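Local atomic coordinates of hypothetical protein (PDB entry 2GSL), a protein that may be a ribonuclease of the MrnC family involved in RNA processing, and binds magnesium. Residues A24-Q36 with Y47-I60. Residues are numbered along the deposited sequence; the frame is centred on the assembly and turned at random.
Sequences AIWELEIRKYYLQ and YVKAKVNAKYQSLI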
# COMPACT_ATOMS: atom_id res chain seq x y z
N ALA A 24 2.35 -0.56 3.96
CA ALA A 24 1.66 -0.52 2.67
C ALA A 24 0.15 -0.45 2.88
O ALA A 24 -0.56 0.25 2.14
CB ALA A 24 2.01 -1.76 1.85
N ILE A 25 -0.34 -1.15 3.90
CA ILE A 25 -1.77 -1.18 4.21
C ILE A 25 -2.23 0.21 4.66
O ILE A 25 -3.32 0.67 4.29
CB ILE A 25 -2.08 -2.22 5.35
CG1 ILE A 25 -1.70 -3.63 4.88
CG2 ILE A 25 -3.56 -2.22 5.70
CD1 ILE A 25 -1.76 -4.66 5.97
N TRP A 26 -1.39 0.86 5.46
CA TRP A 26 -1.68 2.20 5.98
C TRP A 26 -1.73 3.20 4.84
O TRP A 26 -2.70 3.95 4.72
CB TRP A 26 -0.60 2.62 7.00
CG TRP A 26 -0.95 3.83 7.78
CD1 TRP A 26 -0.46 5.09 7.61
CD2 TRP A 26 -1.85 3.91 8.90
NE1 TRP A 26 -1.00 5.94 8.54
CE2 TRP A 26 -1.87 5.24 9.33
CE3 TRP A 26 -2.66 2.97 9.55
CZ2 TRP A 26 -2.64 5.66 10.41
CZ3 TRP A 26 -3.44 3.39 10.62
CH2 TRP A 26 -3.43 4.72 11.03
N GLU A 27 -0.70 3.20 3.98
CA GLU A 27 -0.72 4.15 2.86
C GLU A 27 -2.02 4.01 2.10
O GLU A 27 -2.77 4.98 1.96
CB GLU A 27 0.47 3.94 1.91
CG GLU A 27 1.63 4.92 2.12
CD GLU A 27 1.60 6.13 1.17
OE1 GLU A 27 0.62 6.89 1.16
OE2 GLU A 27 2.58 6.33 0.43
N LEU A 28 -2.31 2.80 1.63
CA LEU A 28 -3.52 2.52 0.86
C LEU A 28 -4.78 3.15 1.45
O LEU A 28 -5.48 3.88 0.77
CB LEU A 28 -3.74 1.01 0.73
CG LEU A 28 -4.92 0.60 -0.13
CD1 LEU A 28 -4.86 1.33 -1.47
CD2 LEU A 28 -4.88 -0.89 -0.34
N GLU A 29 -5.06 2.85 2.71
CA GLU A 29 -6.22 3.40 3.36
C GLU A 29 -6.19 4.92 3.37
O GLU A 29 -7.20 5.56 3.06
CB GLU A 29 -6.33 2.85 4.78
CG GLU A 29 -6.75 1.39 4.81
CD GLU A 29 -7.96 1.11 3.93
OE1 GLU A 29 -7.83 0.35 2.94
OE2 GLU A 29 -9.04 1.66 4.24
N ILE A 30 -5.04 5.52 3.70
CA ILE A 30 -4.93 6.98 3.73
C ILE A 30 -5.14 7.60 2.34
O ILE A 30 -5.89 8.56 2.19
CB ILE A 30 -3.57 7.46 4.32
CG1 ILE A 30 -3.48 7.07 5.79
CG2 ILE A 30 -3.43 8.96 4.21
CD1 ILE A 30 -4.67 7.51 6.62
N ARG A 31 -4.50 7.05 1.32
CA ARG A 31 -4.69 7.62 0.00
C ARG A 31 -6.14 7.49 -0.42
O ARG A 31 -6.71 8.42 -1.01
CB ARG A 31 -3.79 6.94 -1.00
CG ARG A 31 -2.33 7.09 -0.67
CD ARG A 31 -1.53 6.65 -1.84
NE ARG A 31 -0.10 6.75 -1.62
CZ ARG A 31 0.81 6.40 -2.52
NH1 ARG A 31 0.41 5.92 -3.70
NH2 ARG A 31 2.11 6.50 -2.25
N LYS A 32 -6.76 6.36 -0.10
CA LYS A 32 -8.16 6.14 -0.44
C LYS A 32 -9.08 7.25 0.05
O LYS A 32 -9.84 7.83 -0.72
CB LYS A 32 -8.67 4.82 0.13
CG LYS A 32 -8.22 3.60 -0.60
CD LYS A 32 -9.25 2.49 -0.45
CE LYS A 32 -9.50 2.16 1.02
NZ LYS A 32 -10.40 0.98 1.22
N TYR A 33 -9.03 7.50 1.36
CA TYR A 33 -9.86 8.53 1.98
C TYR A 33 -9.61 9.91 1.40
O TYR A 33 -10.54 10.69 1.25
CB TYR A 33 -9.61 8.57 3.50
CG TYR A 33 -10.21 9.79 4.20
CD1 TYR A 33 -9.41 10.86 4.62
CD2 TYR A 33 -11.58 9.84 4.49
CE1 TYR A 33 -9.95 11.95 5.31
CE2 TYR A 33 -12.14 10.94 5.18
CZ TYR A 33 -11.31 11.98 5.58
OH TYR A 33 -11.84 13.05 6.28
N TYR A 34 -8.37 10.24 1.09
CA TYR A 34 -8.09 11.56 0.57
C TYR A 34 -8.30 11.64 -0.92
O TYR A 34 -8.45 12.73 -1.46
CB TYR A 34 -6.68 12.00 0.95
CG TYR A 34 -6.57 12.53 2.37
CD1 TYR A 34 -7.30 13.65 2.77
CD2 TYR A 34 -5.73 11.91 3.31
CE1 TYR A 34 -7.20 14.15 4.07
CE2 TYR A 34 -5.63 12.41 4.61
CZ TYR A 34 -6.37 13.53 4.98
OH TYR A 34 -6.31 14.01 6.27
N LEU A 35 -8.33 10.50 -1.59
CA LEU A 35 -8.50 10.48 -3.03
C LEU A 35 -9.97 10.62 -3.42
O LEU A 35 -10.35 10.30 -4.54
CB LEU A 35 -7.95 9.17 -3.59
CG LEU A 35 -7.65 9.10 -5.09
CD1 LEU A 35 -6.62 10.17 -5.47
CD2 LEU A 35 -7.12 7.72 -5.42
N GLN A 36 -10.78 11.11 -2.50
CA GLN A 36 -12.20 11.22 -2.78
C GLN A 36 -12.69 12.66 -2.72
O GLN A 36 -13.88 12.94 -2.91
CB GLN A 36 -12.99 10.39 -1.77
CG GLN A 36 -13.01 11.01 -0.38
CD GLN A 36 -13.89 10.24 0.58
OE1 GLN A 36 -14.71 10.82 1.30
NE2 GLN A 36 -13.73 8.92 0.60
N TYR A 47 -1.57 16.05 2.17
CA TYR A 47 -2.48 15.51 3.20
C TYR A 47 -2.14 14.05 3.56
O TYR A 47 -2.36 13.62 4.69
CB TYR A 47 -3.95 15.56 2.75
CG TYR A 47 -4.58 16.93 2.82
CD1 TYR A 47 -4.07 17.99 2.06
CD2 TYR A 47 -5.68 17.18 3.63
CE1 TYR A 47 -4.65 19.25 2.10
CE2 TYR A 47 -6.26 18.45 3.69
CZ TYR A 47 -5.74 19.48 2.92
OH TYR A 47 -6.29 20.75 2.95
N VAL A 48 -1.64 13.31 2.57
CA VAL A 48 -1.28 11.92 2.77
C VAL A 48 -0.06 11.81 3.68
O VAL A 48 -0.09 11.09 4.68
CB VAL A 48 -0.97 11.23 1.44
CG1 VAL A 48 -0.52 9.80 1.69
CG2 VAL A 48 -2.20 11.24 0.55
N LYS A 49 0.99 12.55 3.34
CA LYS A 49 2.23 12.55 4.12
C LYS A 49 1.99 12.96 5.56
O LYS A 49 2.71 12.54 6.47
CB LYS A 49 3.27 13.49 3.51
CG LYS A 49 3.78 13.04 2.16
CD LYS A 49 4.97 13.88 1.72
CE LYS A 49 5.46 13.43 0.33
NZ LYS A 49 6.64 14.21 -0.18
N ALA A 50 0.98 13.79 5.75
CA ALA A 50 0.66 14.26 7.07
C ALA A 50 0.24 13.12 7.98
O ALA A 50 0.60 13.12 9.15
CB ALA A 50 -0.44 15.31 7.00
N LYS A 51 -0.52 12.16 7.48
CA LYS A 51 -0.95 11.07 8.36
C LYS A 51 -0.23 9.76 8.09
O LYS A 51 -0.64 8.72 8.58
CB LYS A 51 -2.46 10.80 8.23
CG LYS A 51 -3.32 11.97 7.83
CD LYS A 51 -3.22 13.14 8.77
CE LYS A 51 -4.05 14.29 8.20
NZ LYS A 51 -3.76 14.49 6.73
N VAL A 52 0.85 9.84 7.34
CA VAL A 52 1.62 8.66 7.00
C VAL A 52 3.00 8.65 7.70
O VAL A 52 3.71 7.65 7.65
CB VAL A 52 1.77 8.59 5.46
CG1 VAL A 52 3.23 8.71 5.06
CG2 VAL A 52 1.14 7.33 4.92
N ASN A 53 3.36 9.74 8.37
CA ASN A 53 4.67 9.84 9.03
C ASN A 53 4.72 9.21 10.43
O ASN A 53 3.68 9.02 11.07
CB ASN A 53 5.13 11.30 9.11
CG ASN A 53 4.22 12.17 9.96
OD1 ASN A 53 4.18 12.05 11.19
ND2 ASN A 53 3.48 13.04 9.30
N ALA A 54 5.93 8.91 10.89
CA ALA A 54 6.10 8.28 12.21
C ALA A 54 5.47 9.06 13.36
O ALA A 54 4.82 8.46 14.23
CB ALA A 54 7.58 8.03 12.50
N LYS A 55 5.62 10.38 13.36
CA LYS A 55 5.04 11.18 14.44
C LYS A 55 3.53 10.95 14.57
O LYS A 55 3.02 10.79 15.68
CB LYS A 55 5.31 12.67 14.25
CG LYS A 55 6.77 13.06 14.46
CD LYS A 55 6.99 14.53 14.16
CE LYS A 55 6.45 15.42 15.29
NZ LYS A 55 7.23 15.25 16.57
N TYR A 56 2.83 10.93 13.44
CA TYR A 56 1.38 10.72 13.48
C TYR A 56 1.02 9.29 13.88
O TYR A 56 0.27 9.08 14.84
CB TYR A 56 0.74 11.09 12.14
CG TYR A 56 -0.77 11.19 12.22
CD1 TYR A 56 -1.57 10.07 12.00
CD2 TYR A 56 -1.40 12.39 12.58
CE1 TYR A 56 -2.94 10.13 12.16
CE2 TYR A 56 -2.78 12.46 12.74
CZ TYR A 56 -3.55 11.32 12.53
OH TYR A 56 -4.91 11.35 12.73
N GLN A 57 1.54 8.29 13.18
CA GLN A 57 1.19 6.92 13.55
C GLN A 57 1.41 6.74 15.05
O GLN A 57 0.66 6.00 15.71
CB GLN A 57 2.04 5.93 12.78
CG GLN A 57 2.37 6.39 11.40
CD GLN A 57 2.71 5.25 10.48
OE1 GLN A 57 1.86 4.42 10.19
NE2 GLN A 57 3.96 5.21 10.01
N SER A 58 2.42 7.41 15.60
CA SER A 58 2.74 7.33 17.03
C SER A 58 1.59 7.85 17.90
O SER A 58 1.31 7.30 18.97
CB SER A 58 4.01 8.13 17.35
OG SER A 58 4.29 8.13 18.75
N LEU A 59 0.93 8.91 17.45
CA LEU A 59 -0.19 9.44 18.21
C LEU A 59 -1.29 8.40 18.15
O LEU A 59 -1.97 8.15 19.14
CB LEU A 59 -0.70 10.74 17.61
CG LEU A 59 0.16 11.99 17.85
CD1 LEU A 59 -0.53 13.21 17.23
CD2 LEU A 59 0.35 12.19 19.36
N ILE A 60 -1.45 7.80 16.97
CA ILE A 60 -2.47 6.78 16.80
C ILE A 60 -2.22 5.66 17.79
O ILE A 60 -3.07 5.36 18.63
CB ILE A 60 -2.46 6.20 15.38
CG1 ILE A 60 -2.87 7.27 14.37
CG2 ILE A 60 -3.43 5.02 15.30
CD1 ILE A 60 -4.27 7.80 14.58
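W26, I30 and Y34 pack on V48, K51 and V52 in a buried helix-to-helix contact within the ribonuclease III domain. Helix 24-34 runs roughly antiparallel to helix 47-52, with the axes 9.5 Å apart at an angle of 141°. The indole of W26 reaches the backbone of K51, its CG anti to the backbone N (chi1 -168°). W26 NE1 donates to K51 O at 2.8 Å, nearly straight (171°) and in the planes of both ring and carbonyl. Q57 OE1 lies over one face of the indole, I30 CG1 over the other. I30 CG2 meets V48 CG1 at 3.9 Å. At the far end, Y47 CB sits over the centre of the Y34 ring, 3.7 Å from its centroid, and the Y47 ring turns its edge to the same face in an offset edge-to-face pair. K51 bends back so that NZ donates to both Y34 OH and Y47 O, each at 2.6 Å. R31 grips E27 side-on through NE and NH2, while its NH1 bridges to D23 of the second subunit. The Q57 side chain lies about 3 Å from the bound magnesium, which D23 and E103 of the same chain coordinate. The arrangement belongs to the all-helical ribonuclease III fold, beside its acidic metal site.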